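Local coordinates for protein ElaA (Escherichia coli, PDB 5Z6N) that probably acts as an N-acetyltransferase of the GNAT fold, moving an acetyl group from acetyl coenzyme A to an amine, at residues Leu23-Ala26 and Val27-Glu31. Sequence-based numbering, arbitrary orientation.
Sequences LRCA and VFVVE
Phe28 N donates to Arg24 O at 2.8 Å in a nearly straight bond, the regular alpha-helical i to i+4 link. Arg24 O takes a second bond from Val27 N, at 3.2 Å. That donor stands well above the carbonyl plane. Val27 N also makes a weak bond to Leu23 O, so this N-H is split between two acceptors.

One residue on, the pattern widens. Cys25 O accepts from both Val29 N and Val30 N. The i+5 bond from Val30 N to Cys25 O is 2.9 Å long and the straighter of the two, with an N-H...O angle of 160°. Glu31 N continues the wide spacing by bonding to Ala26 O at 3.3 Å. This is a pi-type turn in the last part of helix 14-31.

Leu23 and Val27 lie side by side, with Leu23 CD2 4.2 Å from Val27 CG2, and both also touch Ile81 of strand 75-82. The sulfur of Cys25 rests against Val29, with Cys25 SG 4.0 Å from Val29 CB. With chi1 at -170°, SG is anti to the Cys25 backbone N and beside its carbonyl carbon, within contact of Val29. Cys25 also packs on Gln37 of the second subunit, and Val29 on Val29 of that subunit.

The charged ends bond elsewhere. The Arg24 guanidinium forms salt bridges with Asp38 and Asp43, and Glu31 OE1 pairs with Arg87.

The chemistry implies a helix that passes from i+4 to i+5 bonding without leaving the carbonyls of Arg24, Cys25 and Ala26 unpaired, while the salt bridges of Arg24 and Glu31 link this stretch of helix to Asp38, Asp43 and Arg87.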
loop_
_atom_site.group_PDB
_atom_site.type_symbol
_atom_site.label_atom_id
_atom_site.label_comp_id
_atom_site.label_asym_id
_atom_site.label_seq_id
_atom_site.Cartn_x
_atom_site.Cartn_y
_atom_site.Cartn_z
ATOM N N LEU B 23 1.079 -7.270 1.181
ATOM C CA LEU B 23 1.051 -8.173 2.324
ATOM C C LEU B 23 0.927 -7.407 3.637
ATOM O O LEU B 23 0.255 -7.876 4.564
ATOM C CB LEU B 23 2.305 -9.051 2.296
ATOM C CG LEU B 23 2.517 -10.230 3.243
ATOM C CD1 LEU B 23 3.207 -9.748 4.495
ATOM C CD2 LEU B 23 1.209 -10.945 3.568
ATOM N N ARG B 24 1.539 -6.223 3.723
ATOM C CA ARG B 24 1.355 -5.376 4.897
ATOM C C ARG B 24 -0.088 -4.905 5.005
ATOM O O ARG B 24 -0.679 -4.920 6.092
ATOM C CB ARG B 24 2.308 -4.182 4.842
ATOM C CG ARG B 24 3.674 -4.438 5.455
ATOM C CD ARG B 24 4.726 -3.570 4.800
ATOM N NE ARG B 24 4.491 -2.152 5.052
ATOM C CZ ARG B 24 5.374 -1.194 4.789
ATOM N NH1 ARG B 24 5.079 0.071 5.046
ATOM N NH2 ARG B 24 6.556 -1.501 4.273
ATOM N N CYS B 25 -0.668 -4.472 3.884
ATOM C CA CYS B 25 -2.076 -4.097 3.867
ATOM C C CYS B 25 -2.956 -5.269 4.288
ATOM O O CYS B 25 -3.875 -5.115 5.101
ATOM C CB CYS B 25 -2.461 -3.605 2.469
ATOM S SG CYS B 25 -4.094 -2.847 2.350
ATOM N N ALA B 26 -2.664 -6.459 3.755
ATOM C CA ALA B 26 -3.491 -7.630 4.027
ATOM C C ALA B 26 -3.488 -8.008 5.504
ATOM O O ALA B 26 -4.443 -8.624 5.989
ATOM C CB ALA B 26 -3.011 -8.809 3.184
ATOM N N VAL B 27 -2.438 -7.646 6.235
ATOM C CA VAL B 27 -2.303 -8.072 7.623
ATOM C C VAL B 27 -2.606 -6.975 8.635
ATOM O O VAL B 27 -3.333 -7.201 9.611
ATOM C CB VAL B 27 -0.875 -8.574 7.901
ATOM C CG1 VAL B 27 -0.659 -8.740 9.391
ATOM C CG2 VAL B 27 -0.628 -9.887 7.169
ATOM N N PHE B 28 -2.045 -5.783 8.419
ATOM C CA PHE B 28 -2.148 -4.722 9.413
ATOM C C PHE B 28 -3.358 -3.841 9.121
ATOM O O PHE B 28 -3.854 -3.182 10.040
ATOM C CB PHE B 28 -0.893 -3.851 9.467
ATOM C CG PHE B 28 0.336 -4.588 9.908
ATOM C CD1 PHE B 28 0.361 -5.268 11.117
ATOM C CD2 PHE B 28 1.470 -4.592 9.119
ATOM C CE1 PHE B 28 1.494 -5.947 11.524
ATOM C CE2 PHE B 28 2.607 -5.262 9.525
ATOM C CZ PHE B 28 2.617 -5.945 10.728
ATOM N N VAL B 29 -3.838 -3.803 7.886
ATOM C CA VAL B 29 -5.015 -3.019 7.537
ATOM C C VAL B 29 -6.268 -3.883 7.495
ATOM O O VAL B 29 -7.240 -3.615 8.201
ATOM C CB VAL B 29 -4.799 -2.282 6.197
ATOM C CG1 VAL B 29 -6.084 -1.601 5.758
ATOM C CG2 VAL B 29 -3.679 -1.262 6.329
ATOM N N VAL B 30 -6.249 -4.939 6.680
ATOM C CA VAL B 30 -7.437 -5.736 6.396
ATOM C C VAL B 30 -7.830 -6.716 7.493
ATOM O O VAL B 30 -8.962 -6.692 7.991
ATOM C CB VAL B 30 -7.237 -6.539 5.100
ATOM C CG1 VAL B 30 -8.480 -7.338 4.777
ATOM C CG2 VAL B 30 -6.900 -5.606 3.951
ATOM N N GLU B 31 -6.892 -7.587 7.872
ATOM C CA GLU B 31 -7.212 -8.689 8.771
ATOM C C GLU B 31 -7.243 -8.159 10.200
ATOM O O GLU B 31 -8.031 -8.631 11.029
ATOM C CB GLU B 31 -6.196 -9.823 8.623
ATOM C CG GLU B 31 -5.773 -10.517 9.911
ATOM C CD GLU B 31 -4.620 -11.477 9.689
ATOM O OE1 GLU B 31 -4.535 -12.483 10.422
ATOM O OE2 GLU B 31 -3.806 -11.217 8.779
#